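Long-range contacts in Ice-binding protein (Colwellia, PDB 3WP9), which binds to the surface of ice crystals and inhibits their growth and recrystallization, an activity that may protect membranes from freezing injury: residues F14-K19 with V207-N212; T171-Y176 with T193-N198; I189-G194 with N212-P217. One frame throughout, in Å; residues are numbered along the deposited sequence.

Interaction 1 of 3, residues F14-K19 with V207-N212; sequences FTILSK and VTLQKN
I16 and V207 meet obliquely, methyl branch against methyl branch, with the CG2 of I16 aimed at the fork of the valine. I16 CG2 lies 3.6 Å from V207 CG2, and it is almost as near to V207 CB and CG1, so a single I16 carbon nestles against the whole isopropyl group. The longer arm of I16 leaves in another direction. Its CG1 to CD1 part is extended (chi2 173°) and carries CD1 away from V207 towards L209, where I16 CD1 and L209 CD1 meet tip to tip at 3.7 Å. The CD1 branch of L209 is extended as well (chi2 177°), which brings it up to the isoleucine. S18 adds a looser touch from one side, its CB 4.0 Å from V207 CG2.

All this happens in the interior of a right-handed beta-helix. The chain turns a corner at T15 and I16, and from the corner on, side chains alternate: I16 and S18 face the 207-210 strand of a different sheet, while L17 points away and packs on L74 and A77 of helix 71-89. No hydrogen bond spans the two segments; the join is apolar and buried. The hydroxyl of S18 has its polar partners elsewhere, in T36 OG1 and G21 O.

Beyond the hydrophobic patch, strand 207-210 ends in a turn that N212 ties together. The backbone N of Q210 donates to N212 OD1 at 2.7 Å, approaching from above the carbonyl plane, 43° out of it. Around I16, the side chains of I22 and V30 complete the apolar surroundings, V30 also touching L209.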
loop_
_atom_site.group_PDB
_atom_site.type_symbol
_atom_site.label_atom_id
_atom_site.label_comp_id
_atom_site.label_asym_id
_atom_site.label_seq_id
_atom_site.Cartn_x
_atom_site.Cartn_y
_atom_site.Cartn_z
ATOM N N PHE A 14 -9.328 -5.100 1.183
ATOM C CA PHE A 14 -8.155 -5.587 1.950
ATOM C C PHE A 14 -7.210 -4.467 2.358
ATOM O O PHE A 14 -6.947 -3.505 1.588
ATOM C CB PHE A 14 -7.384 -6.618 1.112
ATOM C CG PHE A 14 -8.103 -7.916 0.930
ATOM C CD1 PHE A 14 -7.925 -8.988 1.827
ATOM C CD2 PHE A 14 -9.026 -8.088 -0.117
ATOM C CE1 PHE A 14 -8.579 -10.193 1.688
ATOM C CE2 PHE A 14 -9.696 -9.304 -0.278
ATOM C CZ PHE A 14 -9.477 -10.368 0.610
ATOM N N THR A 15 -6.696 -4.602 3.593
ATOM C CA THR A 15 -5.579 -3.790 4.085
ATOM C C THR A 15 -4.188 -4.317 3.675
ATOM O O THR A 15 -3.274 -3.505 3.318
ATOM C CB THR A 15 -5.687 -3.639 5.589
ATOM O OG1 THR A 15 -6.940 -2.959 5.881
ATOM C CG2 THR A 15 -4.517 -2.817 6.078
ATOM N N ILE A 16 -4.153 -5.654 3.561
ATOM C CA ILE A 16 -2.946 -6.339 2.952
ATOM C C ILE A 16 -3.494 -7.436 2.050
ATOM O O ILE A 16 -4.256 -8.273 2.543
ATOM C CB ILE A 16 -1.979 -6.929 4.022
ATOM C CG1 ILE A 16 -1.544 -5.865 5.035
ATOM C CG2 ILE A 16 -0.715 -7.433 3.290
ATOM C CD1 ILE A 16 -0.721 -6.352 6.246
ATOM N N LEU A 17 -3.033 -7.467 0.802
ATOM C CA LEU A 17 -3.386 -8.518 -0.148
ATOM C C LEU A 17 -2.082 -8.766 -0.854
ATOM O O LEU A 17 -1.437 -7.866 -1.292
ATOM C CB LEU A 17 -4.454 -8.039 -1.181
ATOM C CG LEU A 17 -4.858 -9.182 -2.170
ATOM C CD1 LEU A 17 -5.520 -10.352 -1.452
ATOM C CD2 LEU A 17 -5.743 -8.565 -3.235
ATOM N N SER A 18 -1.693 -10.030 -0.959
ATOM C CA SER A 18 -0.517 -10.406 -1.761
ATOM C C SER A 18 -0.766 -11.699 -2.540
ATOM O O SER A 18 -1.765 -12.436 -2.253
ATOM C CB SER A 18 0.701 -10.624 -0.833
ATOM O OG SER A 18 0.523 -11.823 -0.106
ATOM N N LYS A 19 0.203 -12.038 -3.372
ATOM C CA LYS A 19 0.074 -13.297 -4.154
ATOM C C LYS A 19 0.907 -14.418 -3.628
ATOM O O LYS A 19 0.631 -15.617 -3.913
ATOM C CB LYS A 19 0.472 -13.037 -5.579
ATOM C CG LYS A 19 -0.529 -12.068 -6.219
ATOM C CD LYS A 19 -0.378 -11.859 -7.694
ATOM C CE LYS A 19 -0.472 -13.169 -8.457
ATOM N NZ LYS A 19 -0.373 -12.788 -9.906
ATOM N N VAL A 207 4.194 -9.576 0.946
ATOM C CA VAL A 207 4.316 -8.490 1.924
ATOM C C VAL A 207 5.102 -8.943 3.166
ATOM O O VAL A 207 4.745 -9.972 3.731
ATOM C CB VAL A 207 2.892 -7.950 2.305
ATOM C CG1 VAL A 207 3.051 -6.890 3.373
ATOM C CG2 VAL A 207 2.141 -7.462 1.062
ATOM N N THR A 208 6.092 -8.162 3.611
ATOM C CA THR A 208 6.836 -8.517 4.854
ATOM C C THR A 208 6.639 -7.400 5.885
ATOM O O THR A 208 6.806 -6.258 5.540
ATOM C CB THR A 208 8.352 -8.834 4.534
ATOM O OG1 THR A 208 9.051 -7.606 4.199
ATOM C CG2 THR A 208 8.482 -9.839 3.298
ATOM N N LEU A 209 6.227 -7.749 7.107
ATOM C CA LEU A 209 6.013 -6.747 8.145
ATOM C C LEU A 209 6.978 -7.030 9.278
ATOM O O LEU A 209 7.343 -8.219 9.535
ATOM C CB LEU A 209 4.595 -6.861 8.751
ATOM C CG LEU A 209 3.448 -6.744 7.710
ATOM C CD1 LEU A 209 2.120 -6.955 8.541
ATOM C CD2 LEU A 209 3.522 -5.406 6.938
ATOM N N GLN A 210 7.357 -5.958 9.981
ATOM C CA GLN A 210 8.187 -6.111 11.155
ATOM C C GLN A 210 7.615 -5.175 12.214
ATOM O O GLN A 210 7.866 -3.988 12.152
ATOM C CB GLN A 210 9.672 -5.765 10.948
ATOM C CG GLN A 210 10.327 -6.703 10.002
ATOM C CD GLN A 210 11.757 -6.220 9.651
ATOM O OE1 GLN A 210 12.278 -5.222 10.207
ATOM N NE2 GLN A 210 12.324 -6.841 8.624
ATOM N N LYS A 211 6.925 -5.746 13.214
ATOM C CA LYS A 211 6.391 -4.925 14.341
ATOM C C LYS A 211 5.655 -3.618 13.874
ATOM O O LYS A 211 6.038 -2.521 14.275
ATOM C CB LYS A 211 7.461 -4.609 15.367
ATOM C CG LYS A 211 8.113 -5.905 15.884
ATOM C CD LYS A 211 9.183 -5.619 16.900
ATOM C CE LYS A 211 9.650 -6.874 17.623
ATOM N NZ LYS A 211 11.005 -6.641 18.244
ATOM N N ASN A 212 4.689 -3.759 12.965
ATOM C CA ASN A 212 4.102 -2.541 12.370
ATOM C C ASN A 212 2.629 -2.398 12.814
ATOM O O ASN A 212 2.048 -3.303 13.326
ATOM C CB ASN A 212 4.067 -2.645 10.862
ATOM C CG ASN A 212 5.477 -2.860 10.278
ATOM O OD1 ASN A 212 5.731 -3.881 9.566
ATOM N ND2 ASN A 212 6.352 -1.873 10.511
#

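Interaction 2 of 3, residues T171-Y176 with T193-N198; sequences TALGTY and TGTTVN
Y176 and T193 form the tight centre of this contact, joined by a backbone bond from Y176 N to T193 O, 2.8 Å long with an N-H...O angle of 153°. The same carbonyl oxygen sits under the tyrosine ring, 3.7 Å from the plane and over its centre, so T193 O meets both the N-H and one ring face of the same residue. T175 packs closely here too, its CB 3.3 Å from T193 O. Beside it, the hydroxyl of T195 donates to G174 O, with T195 OG1 and G174 O only 2.6 Å apart and the donor tilted 30° from the carbonyl plane. T195 OG1 also takes the N-H of A177, so one hydroxyl grips both ends of the 174-177 turn, which is likely to limit its rotation. A valine in place of this threonine would probably leave the carbonyl of G174 and the N-H of A177 without their side-chain partner and the two turns less firmly tied.

These residues lie where one coil of the beta-helix rounds the corner after strand 171-173 and the next coil does the same before strand 196-198, and T193 to T196 form a T-A/G-X-T/N motif that, by similarity, belongs to the ice-binding site.

Towards the core, L173 and V197 cross at about a right angle, with L173 CD1 3.9 Å from V197 CG2. The outer side is slacker. Y176 is exposed to solvent, and its side chain runs alongside that of T193, pointing the same way; with OG1 turned beside its backbone N (chi1 -56°), T193 sends CG2 to the tyrosine, 3.6 Å from Y176 OH. G194 packs obliquely against the ring, and its positive phi suits glycine, as does the ring itself: a CB modelled on G194 would fall 2.3 Å from Y176 CE1, a clash.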
loop_
_atom_site.group_PDB
_atom_site.type_symbol
_atom_site.label_atom_id
_atom_site.label_comp_id
_atom_site.label_asym_id
_atom_site.label_seq_id
_atom_site.Cartn_x
_atom_site.Cartn_y
_atom_site.Cartn_z
ATOM N N THR A 171 8.718 -1.991 -3.010
ATOM C CA THR A 171 8.530 -0.860 -2.031
ATOM C C THR A 171 9.174 -1.308 -0.694
ATOM O O THR A 171 8.863 -2.428 -0.230
ATOM C CB THR A 171 7.046 -0.687 -1.840
ATOM O OG1 THR A 171 6.493 -0.277 -3.086
ATOM C CG2 THR A 171 6.817 0.433 -0.822
ATOM N N ALA A 172 10.068 -0.488 -0.127
ATOM C CA ALA A 172 10.751 -0.801 1.126
ATOM C C ALA A 172 10.635 0.468 1.998
ATOM O O ALA A 172 11.186 1.486 1.663
ATOM C CB ALA A 172 12.223 -1.221 0.902
ATOM N N LEU A 173 9.996 0.294 3.140
ATOM C CA LEU A 173 9.889 1.403 4.102
ATOM C C LEU A 173 10.782 1.060 5.285
ATOM O O LEU A 173 10.800 -0.106 5.767
ATOM C CB LEU A 173 8.415 1.457 4.526
ATOM C CG LEU A 173 7.321 1.459 3.419
ATOM C CD1 LEU A 173 5.967 1.642 4.092
ATOM C CD2 LEU A 173 7.621 2.578 2.433
ATOM N N GLY A 174 11.489 2.068 5.759
ATOM C CA GLY A 174 12.461 1.991 6.845
ATOM C C GLY A 174 11.765 1.803 8.201
ATOM O O GLY A 174 10.611 1.381 8.281
ATOM N N THR A 175 12.564 2.026 9.248
ATOM C CA THR A 175 12.059 1.807 10.599
ATOM C C THR A 175 11.450 3.092 11.173
ATOM O O THR A 175 11.898 4.181 10.903
ATOM C CB THR A 175 13.155 1.372 11.530
ATOM O OG1 THR A 175 14.272 2.277 11.545
ATOM C CG2 THR A 175 13.692 -0.103 11.133
ATOM N N TYR A 176 10.482 2.871 12.029
ATOM C CA TYR A 176 9.869 3.972 12.806
ATOM C C TYR A 176 9.427 5.144 11.900
ATOM O O TYR A 176 9.546 6.327 12.240
ATOM C CB TYR A 176 10.787 4.370 13.954
ATOM C CG TYR A 176 11.072 3.203 14.856
ATOM C CD1 TYR A 176 10.078 2.706 15.682
ATOM C CD2 TYR A 176 12.336 2.602 14.863
ATOM C CE1 TYR A 176 10.311 1.595 16.523
ATOM C CE2 TYR A 176 12.590 1.537 15.702
ATOM C CZ TYR A 176 11.593 1.033 16.490
ATOM O OH TYR A 176 11.892 -0.013 17.315
ATOM N N THR A 193 10.888 -2.277 11.052
ATOM C CA THR A 193 10.428 -2.288 12.456
ATOM C C THR A 193 9.746 -0.984 12.888
ATOM O O THR A 193 10.333 0.117 12.738
ATOM C CB THR A 193 11.687 -2.420 13.326
ATOM O OG1 THR A 193 12.399 -3.609 12.924
ATOM C CG2 THR A 193 11.345 -2.478 14.816
ATOM N N GLY A 194 8.526 -1.156 13.420
ATOM C CA GLY A 194 7.873 -0.033 14.092
ATOM C C GLY A 194 7.127 0.946 13.238
ATOM O O GLY A 194 6.385 1.843 13.769
ATOM N N THR A 195 7.220 0.819 11.918
ATOM C CA THR A 195 6.574 1.771 11.036
ATOM C C THR A 195 5.040 1.637 11.036
ATOM O O THR A 195 4.474 0.566 11.236
ATOM C CB THR A 195 7.182 1.575 9.621
ATOM O OG1 THR A 195 8.511 2.084 9.699
ATOM C CG2 THR A 195 6.415 2.253 8.455
ATOM N N THR A 196 4.402 2.793 10.789
ATOM C CA THR A 196 2.957 2.787 10.657
ATOM C C THR A 196 2.576 3.082 9.199
ATOM O O THR A 196 3.226 3.930 8.514
ATOM C CB THR A 196 2.420 3.987 11.441
ATOM O OG1 THR A 196 2.691 3.747 12.820
ATOM C CG2 THR A 196 0.863 4.137 11.230
ATOM N N VAL A 197 1.596 2.317 8.720
ATOM C CA VAL A 197 1.100 2.606 7.410
ATOM C C VAL A 197 -0.439 2.876 7.542
ATOM O O VAL A 197 -1.144 2.071 8.105
ATOM C CB VAL A 197 1.286 1.399 6.465
ATOM C CG1 VAL A 197 0.539 1.677 5.143
ATOM C CG2 VAL A 197 2.794 1.143 6.299
ATOM N N ASN A 198 -0.901 3.997 6.990
ATOM C CA ASN A 198 -2.341 4.199 6.817
ATOM C C ASN A 198 -2.617 4.099 5.338
ATOM O O ASN A 198 -2.192 4.976 4.556
ATOM C CB ASN A 198 -2.693 5.620 7.293
ATOM C CG ASN A 198 -2.568 5.745 8.799
ATOM O OD1 ASN A 198 -3.187 4.999 9.538
ATOM N ND2 ASN A 198 -1.689 6.670 9.260
#

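Interaction 3 of 3, residues I189-G194 with N212-P217; sequences ISVNTG and NTINAP
The backbones of G194 and N212 come nearest at their CA atoms, 4.8 Å apart, where one coil finishes its turn beside the next; strand 189-191 leading into the first turn and strand 213-215 leaving the second lie in different sheets. The N212 amide links the two turns. Its ND2 donates to N192 O at 2.7 Å with an N-H...O angle of 146°; the acceptor lies nearly in the plane of the amide, whereas the donor stands above the carbonyl plane of N192. ND2 also bonds T195 O, so one buried nitrogen bonds both ends of the 192-195 turn of the preceding coil.

V191 flanks this amide obliquely. Its CG1, anti to the backbone N (chi1 -168°), lies 3.4 Å from N212 ND2, placing a methyl group against the polar group. Further inward the contact thins to a loose apolar touch, V191 CG1 to I214 CD1 at 4.5 Å. On the outer side a water takes over: it donates to G194 O at 2.9 Å and is hydrogen-bonded to T213 OG1 at 2.8 Å, linking the T193-G194 turn, part of an ice-binding motif by similarity, to the start of strand 213-215.

Strand 189-191 runs between strands 171-173 and 207-210 in its parallel sheet, and strand 213-215 between 196-198 and 29-31 in another. Inside the beta-helix V191 packs on L201 of strand 200-203 and on L209, while I214 reaches L209 and T15 of strand 14-18.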
loop_
_atom_site.group_PDB
_atom_site.type_symbol
_atom_site.label_atom_id
_atom_site.label_comp_id
_atom_site.label_asym_id
_atom_site.label_seq_id
_atom_site.Cartn_x
_atom_site.Cartn_y
_atom_site.Cartn_z
ATOM N N ILE A 189 6.432 -5.811 -0.961
ATOM C CA ILE A 189 6.343 -4.618 -0.100
ATOM C C ILE A 189 6.944 -5.014 1.222
ATOM O O ILE A 189 6.446 -5.965 1.844
ATOM C CB ILE A 189 4.873 -4.084 0.078
ATOM C CG1 ILE A 189 4.261 -3.697 -1.273
ATOM C CG2 ILE A 189 4.841 -2.905 1.103
ATOM C CD1 ILE A 189 2.717 -3.552 -1.177
ATOM N N SER A 190 8.013 -4.288 1.659
ATOM C CA SER A 190 8.678 -4.607 2.889
ATOM C C SER A 190 8.475 -3.393 3.804
ATOM O O SER A 190 8.785 -2.278 3.370
ATOM C CB SER A 190 10.216 -4.811 2.583
ATOM O OG SER A 190 10.962 -4.811 3.767
ATOM N N VAL A 191 8.070 -3.689 5.056
ATOM C CA VAL A 191 7.833 -2.586 6.016
ATOM C C VAL A 191 8.732 -2.945 7.241
ATOM O O VAL A 191 8.597 -4.015 7.784
ATOM C CB VAL A 191 6.364 -2.519 6.396
ATOM C CG1 VAL A 191 6.140 -1.206 7.144
ATOM C CG2 VAL A 191 5.497 -2.506 5.163
ATOM N N ASN A 192 9.674 -2.090 7.584
ATOM C CA ASN A 192 10.620 -2.373 8.659
ATOM C C ASN A 192 10.118 -1.948 10.048
ATOM O O ASN A 192 8.998 -1.288 10.199
ATOM C CB ASN A 192 12.002 -1.876 8.267
ATOM C CG ASN A 192 12.752 -2.906 7.409
ATOM O OD1 ASN A 192 12.252 -3.993 7.123
ATOM N ND2 ASN A 192 14.009 -2.559 7.070
ATOM N N THR A 193 10.888 -2.277 11.052
ATOM C CA THR A 193 10.428 -2.288 12.456
ATOM C C THR A 193 9.746 -0.984 12.888
ATOM O O THR A 193 10.333 0.117 12.738
ATOM C CB THR A 193 11.687 -2.420 13.326
ATOM O OG1 THR A 193 12.399 -3.609 12.924
ATOM C CG2 THR A 193 11.345 -2.478 14.816
ATOM N N GLY A 194 8.526 -1.156 13.420
ATOM C CA GLY A 194 7.873 -0.033 14.092
ATOM C C GLY A 194 7.127 0.946 13.238
ATOM O O GLY A 194 6.385 1.843 13.769
ATOM N N ASN A 212 4.689 -3.759 12.965
ATOM C CA ASN A 212 4.102 -2.541 12.370
ATOM C C ASN A 212 2.629 -2.398 12.814
ATOM O O ASN A 212 2.048 -3.303 13.326
ATOM C CB ASN A 212 4.067 -2.645 10.862
ATOM C CG ASN A 212 5.477 -2.860 10.278
ATOM O OD1 ASN A 212 5.731 -3.881 9.566
ATOM N ND2 ASN A 212 6.352 -1.873 10.511
ATOM N N THR A 213 2.185 -1.186 12.565
ATOM C CA THR A 213 0.741 -0.892 12.695
ATOM C C THR A 213 0.325 -0.562 11.292
ATOM O O THR A 213 0.814 0.404 10.679
ATOM C CB THR A 213 0.597 0.346 13.524
ATOM O OG1 THR A 213 1.132 0.102 14.843
ATOM C CG2 THR A 213 -0.927 0.720 13.643
ATOM N N ILE A 214 -0.550 -1.397 10.738
ATOM C CA ILE A 214 -1.027 -1.215 9.420
ATOM C C ILE A 214 -2.555 -0.974 9.507
ATOM O O ILE A 214 -3.283 -1.909 9.927
ATOM C CB ILE A 214 -0.746 -2.453 8.524
ATOM C CG1 ILE A 214 0.760 -2.927 8.627
ATOM C CG2 ILE A 214 -1.171 -2.176 7.086
ATOM C CD1 ILE A 214 1.847 -2.036 8.083
ATOM N N ASN A 215 -2.976 0.234 9.080
ATOM C CA ASN A 215 -4.421 0.599 9.203
ATOM C C ASN A 215 -5.078 0.813 7.853
ATOM O O ASN A 215 -4.518 1.553 7.014
ATOM C CB ASN A 215 -4.532 1.931 9.924
ATOM C CG ASN A 215 -3.949 1.933 11.327
ATOM O OD1 ASN A 215 -4.180 1.016 12.090
ATOM N ND2 ASN A 215 -3.224 2.980 11.666
ATOM N N ALA A 216 -6.277 0.229 7.644
ATOM C CA ALA A 216 -7.021 0.635 6.458
ATOM C C ALA A 216 -7.214 2.174 6.486
ATOM O O ALA A 216 -7.315 2.782 7.567
ATOM C CB ALA A 216 -8.351 -0.070 6.372
ATOM N N PRO A 217 -7.185 2.838 5.309
ATOM C CA PRO A 217 -7.283 4.307 5.236
ATOM C C PRO A 217 -8.749 4.728 5.409
ATOM O O PRO A 217 -9.663 4.013 5.045
ATOM C CB PRO A 217 -6.778 4.632 3.827
ATOM C CG PRO A 217 -7.106 3.371 3.048
ATOM C CD PRO A 217 -7.104 2.204 3.971
HETATM O O HOH W 1 3.634 1.391 14.483
#

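From the N terminus, segment 14-19 waits longest for its partner: interaction 1 closes a loop of 187 residues, helix 71-89 among them, bringing an early coil against strand 207-210. Interaction 2 lies wholly within that span and closes a loop of only 16 residues, from one turn to the equivalent turn of the next coil. Interaction 3 closes a loop of 17 and crosses interaction 1, since 189-194 lies inside its span and the rest of 212-217 beyond it; the two share N212. Interactions 2 and 3 share T193 and G194, so successive coils are linked in series, and together the three contacts join the sheets holding strands 14-18, 171-173 and 196-198.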